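Local coordinates for protein globin (Bacillus anthracis, PDB 5V3T) that binds heme as a group II truncated hemoglobin, holds cyanide in its ligand pocket, and probably serves in binding or transporting oxygen, at residues Pro5-Pro8 / Phe9-Ile12; Ile18-Leu21 / Val22-Tyr26. All blocks are in the same frame, centred on the assembly; numbering follows the deposited sequence.

Interaction 1. Residues Pro5-Pro8 / Phe9-Ile12; sequences PMTP and FEAI
Thr-7 and Glu-10 each bond the other's backbone NH with a side chain, a reciprocal pair known as a capping box. It closes the start of the short helix 8-11, with Thr-7 at the N-cap. Thr-7 OG1 accepts from Glu-10 N at 3.0 Å. In return Thr-7 N donates to Glu-10 OE1 at 2.8 Å, in a nearly straight bond (167°). The carboxylate is met on its anti side, with the donor 23° out of its plane. Two torsions make this possible. Thr-7 chi1 of 65° sets OG1 between its own N and carbonyl carbon, turned to the first turn of the helix. Glu-10 starts with CG beside its own N and then runs extended, which carries the carboxylate back to Thr-7. The Glu-10 chain crosses the threonine side chain at a slant, with Glu-10 CG 3.1 Å from Thr-7 OG1. The negative carboxylate at a helix N-terminus probably gains from the helix dipole. Behind the box, Ala-11 N bonds to Thr-7 O and Ile-12 N to Pro-8 O, the i to i+4 bonds of this turn. Pro-8 packs on Ile-107 and Phe-110 of helix 105-122, which seats this N-terminal turn on the globin body. Met-6 bends at chi3 and folds back along Glu-10. Met-6 CE lies 3.3 Å from Glu-10 O and 3.5 Å from Glu-10 CB.

Interaction 2. Residues Ile18-Leu21 / Val22-Tyr26; sequences IEIL and VDTFY. With CYN (cyanide ion), chain D.
Ile-20 O takes two bonds from Thr-24, one from the side chain and one from the backbone. Thr-24 OG1 donates to Ile-20 O at 2.7 Å and Thr-24 N donates to it at 2.9 Å. The two donors come from opposite faces of the carbonyl plane. Thr-24 chi1 of -61° leaves OG1 beside its own N, facing back down the helix. Phe-25 N bonds Leu-21 O at 2.7 Å. These are i to i+4 bonds within helix 14-31 of the truncated globin fold. On another side of the helix, the Val-22 and Ile-18 side chains cross at a slant, their CG2 methyls 4.1 Å apart, and Val-22 also packs on Leu-54. Glu-19 OE1 and Asp-23 OD2 lie 4.6 Å apart. Lys-51 of helix 44-57 forms salt bridges with both residues and probably offsets their repulsion. Phe-25 CD2 sits 3.7 Å above the plane of the Tyr-26 ring, over its centre. Phe-25 also meets Trp-90 edge-to-face, and Trp-90 is part of the cyanide pocket. Gln-50 NE2 hydrogen-bonds Tyr-26 OH and probably helps to position it. The cyanide N lies near the plane of the tyrosine ring, at its edge, and Tyr-26 OH donates to it at 2.9 Å.

Interaction 1 comes first along the chain and interaction 2 follows, on the next helix. Their centres are about 17 Å apart. Interaction 1 lies at the surface, at the start of helix 8-11, while interaction 2 is partly buried on helix 14-31 and reaches the cyanide pocket. The two still touch. Phe-9 CE1 packs on Ile-18 CG1 at 3.8 Å, and Ile-12 meets both Ile-18 and Leu-21. Apolar side chains of Phe-9, on the short first helix, and of Ile-12 thus rest on the longer one. Both interactions belong to the one globin fold. Helix 14-31 runs from this packing, at Ile-18 and Leu-21, to Tyr-26 beside the bound cyanide.

Interaction 1. Residues Pro5-Pro8 / Phe9-Ile12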
loop_
_atom_site.group_PDB
_atom_site.type_symbol
_atom_site.label_atom_id
_atom_site.label_comp_id
_atom_site.label_asym_id
_atom_site.label_seq_id
_atom_site.Cartn_x
_atom_site.Cartn_y
_atom_site.Cartn_z
ATOM N N PRO A 5 -26.571 3.117 22.299
ATOM C CA PRO A 5 -25.206 3.381 22.739
ATOM C C PRO A 5 -24.509 4.159 21.645
ATOM O O PRO A 5 -24.910 4.076 20.485
ATOM C CB PRO A 5 -24.613 1.989 22.939
ATOM C CG PRO A 5 -25.400 1.108 22.031
ATOM C CD PRO A 5 -26.768 1.711 21.900
ATOM N N MET A 6 -23.485 4.919 21.996
ATOM C CA MET A 6 -22.782 5.670 20.987
ATOM C C MET A 6 -21.936 4.699 20.179
ATOM O O MET A 6 -21.538 3.638 20.663
ATOM C CB MET A 6 -21.880 6.732 21.631
ATOM C CG MET A 6 -22.629 7.736 22.503
ATOM S SD MET A 6 -21.518 8.915 23.311
ATOM C CE MET A 6 -20.967 9.842 21.903
ATOM N N THR A 7 -21.701 5.053 18.927
ATOM C CA THR A 7 -20.758 4.318 18.107
ATOM C C THR A 7 -19.366 4.679 18.607
ATOM O O THR A 7 -19.197 5.722 19.242
ATOM C CB THR A 7 -20.908 4.675 16.633
ATOM O OG1 THR A 7 -20.561 6.049 16.447
ATOM C CG2 THR A 7 -22.337 4.476 16.188
ATOM N N PRO A 8 -18.377 3.803 18.377
ATOM C CA PRO A 8 -16.997 4.175 18.723
ATOM C C PRO A 8 -16.618 5.530 18.119
ATOM O O PRO A 8 -15.938 6.330 18.760
ATOM C CB PRO A 8 -16.170 3.051 18.098
ATOM C CG PRO A 8 -17.093 1.861 18.112
ATOM C CD PRO A 8 -18.485 2.409 17.899
ATOM N N PHE A 9 -17.088 5.786 16.902
ATOM C CA PHE A 9 -16.839 7.047 16.211
ATOM C C PHE A 9 -17.403 8.217 17.009
ATOM O O PHE A 9 -16.726 9.222 17.214
ATOM C CB PHE A 9 -17.446 6.992 14.801
ATOM C CG PHE A 9 -17.390 8.298 14.047
ATOM C CD1 PHE A 9 -16.178 8.867 13.690
ATOM C CD2 PHE A 9 -18.558 8.919 13.640
ATOM C CE1 PHE A 9 -16.136 10.060 12.983
ATOM C CE2 PHE A 9 -18.523 10.105 12.927
ATOM C CZ PHE A 9 -17.312 10.675 12.596
ATOM N N GLU A 10 -18.639 8.070 17.464
ATOM C CA GLU A 10 -19.269 9.073 18.311
ATOM C C GLU A 10 -18.508 9.194 19.636
ATOM O O GLU A 10 -18.198 10.302 20.094
ATOM C CB GLU A 10 -20.737 8.717 18.553
ATOM C CG GLU A 10 -21.581 8.865 17.307
ATOM C CD GLU A 10 -22.990 8.340 17.475
ATOM O OE1 GLU A 10 -23.184 7.358 18.224
ATOM O OE2 GLU A 10 -23.904 8.910 16.849
ATOM N N ALA A 11 -18.192 8.045 20.228
ATOM C CA ALA A 11 -17.570 7.986 21.542
ATOM C C ALA A 11 -16.252 8.752 21.580
ATOM O O ALA A 11 -15.899 9.327 22.609
ATOM C CB ALA A 11 -17.342 6.536 21.951
ATOM N N ILE A 12 -15.529 8.753 20.466
ATOM C CA ILE A 12 -14.185 9.345 20.419
ATOM C C ILE A 12 -14.273 10.853 20.149
ATOM O O ILE A 12 -13.284 11.568 20.248
ATOM C CB ILE A 12 -13.284 8.659 19.347
ATOM C CG1 ILE A 12 -11.793 8.807 19.715
ATOM C CG2 ILE A 12 -13.564 9.191 17.947
ATOM C CD1 ILE A 12 -10.805 8.142 18.695
#

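Interaction 2. Residues Ile18-Leu21 / Val22-Tyr26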
loop_
_atom_site.group_PDB
_atom_site.type_symbol
_atom_site.label_atom_id
_atom_site.label_comp_id
_atom_site.label_asym_id
_atom_site.label_seq_id
_atom_site.Cartn_x
_atom_site.Cartn_y
_atom_site.Cartn_z
ATOM N N ILE A 18 -11.561 13.030 14.829
ATOM C CA ILE A 18 -10.810 12.304 13.794
ATOM C C ILE A 18 -9.954 13.249 12.944
ATOM O O ILE A 18 -8.805 12.924 12.609
ATOM C CB ILE A 18 -11.764 11.481 12.898
ATOM C CG1 ILE A 18 -12.422 10.371 13.733
ATOM C CG2 ILE A 18 -11.030 10.902 11.677
ATOM C CD1 ILE A 18 -11.429 9.421 14.375
ATOM N N GLU A 19 -10.500 14.418 12.607
ATOM C CA GLU A 19 -9.752 15.426 11.844
ATOM C C GLU A 19 -8.440 15.738 12.561
ATOM O O GLU A 19 -7.355 15.643 11.986
ATOM C CB GLU A 19 -10.569 16.714 11.668
ATOM C CG GLU A 19 -11.745 16.586 10.720
ATOM C CD GLU A 19 -11.341 16.498 9.255
ATOM O OE1 GLU A 19 -10.380 17.195 8.855
ATOM O OE2 GLU A 19 -11.991 15.727 8.510
ATOM N N ILE A 20 -8.548 16.085 13.838
ATOM C CA ILE A 20 -7.389 16.502 14.615
ATOM C C ILE A 20 -6.436 15.350 14.910
ATOM O O ILE A 20 -5.215 15.526 14.868
ATOM C CB ILE A 20 -7.825 17.133 15.952
ATOM C CG1 ILE A 20 -8.712 18.349 15.690
ATOM C CG2 ILE A 20 -6.619 17.529 16.781
ATOM C CD1 ILE A 20 -9.352 18.911 16.943
ATOM N N LEU A 21 -6.991 14.172 15.189
ATOM C CA LEU A 21 -6.168 13.006 15.499
ATOM C C LEU A 21 -5.293 12.656 14.312
ATOM O O LEU A 21 -4.082 12.476 14.452
ATOM C CB LEU A 21 -7.042 11.812 15.917
ATOM C CG LEU A 21 -6.356 10.473 16.218
ATOM C CD1 LEU A 21 -5.477 10.565 17.456
ATOM C CD2 LEU A 21 -7.401 9.383 16.401
ATOM N N VAL A 22 -5.900 12.605 13.128
ATOM C CA VAL A 22 -5.189 12.165 11.937
ATOM C C VAL A 22 -4.183 13.215 11.466
ATOM O O VAL A 22 -3.054 12.874 11.096
ATOM C CB VAL A 22 -6.185 11.818 10.814
ATOM C CG1 VAL A 22 -5.464 11.548 9.485
ATOM C CG2 VAL A 22 -6.999 10.611 11.234
ATOM N N ASP A 23 -4.565 14.488 11.527
ATOM C CA ASP A 23 -3.628 15.553 11.179
ATOM C C ASP A 23 -2.430 15.508 12.129
ATOM O O ASP A 23 -1.276 15.632 11.704
ATOM C CB ASP A 23 -4.315 16.917 11.218
ATOM C CG ASP A 23 -5.225 17.140 10.019
ATOM O OD1 ASP A 23 -5.107 16.389 9.029
ATOM O OD2 ASP A 23 -6.069 18.057 10.066
ATOM N N THR A 24 -2.706 15.310 13.416
ATOM C CA THR A 24 -1.646 15.195 14.419
ATOM C C THR A 24 -0.813 13.931 14.179
ATOM O O THR A 24 0.421 13.974 14.221
ATOM C CB THR A 24 -2.225 15.175 15.844
ATOM O OG1 THR A 24 -2.922 16.406 16.071
ATOM C CG2 THR A 24 -1.127 15.005 16.894
ATOM N N PHE A 25 -1.493 12.815 13.928
ATOM C CA PHE A 25 -0.816 11.546 13.652
ATOM C C PHE A 25 0.241 11.686 12.562
ATOM O O PHE A 25 1.417 11.345 12.771
ATOM C CB PHE A 25 -1.830 10.464 13.255
ATOM C CG PHE A 25 -1.187 9.169 12.836
ATOM C CD1 PHE A 25 -0.400 8.444 13.730
ATOM C CD2 PHE A 25 -1.343 8.688 11.547
ATOM C CE1 PHE A 25 0.185 7.255 13.354
ATOM C CE2 PHE A 25 -0.741 7.503 11.163
ATOM C CZ PHE A 25 0.037 6.790 12.069
ATOM N N TYR A 26 -0.158 12.216 11.408
ATOM C CA TYR A 26 0.765 12.314 10.280
ATOM C C TYR A 26 1.826 13.370 10.468
ATOM O O TYR A 26 2.842 13.360 9.772
ATOM C CB TYR A 26 0.005 12.565 8.986
ATOM C CG TYR A 26 -0.600 11.287 8.512
ATOM C CD1 TYR A 26 0.215 10.214 8.140
ATOM C CD2 TYR A 26 -1.964 11.126 8.469
ATOM C CE1 TYR A 26 -0.323 9.033 7.724
ATOM C CE2 TYR A 26 -2.507 9.947 8.062
ATOM C CZ TYR A 26 -1.685 8.913 7.687
ATOM O OH TYR A 26 -2.270 7.769 7.281
HETATM C C CYN D . -1.058 4.204 6.845
HETATM N N CYN D . -0.911 5.239 7.348
#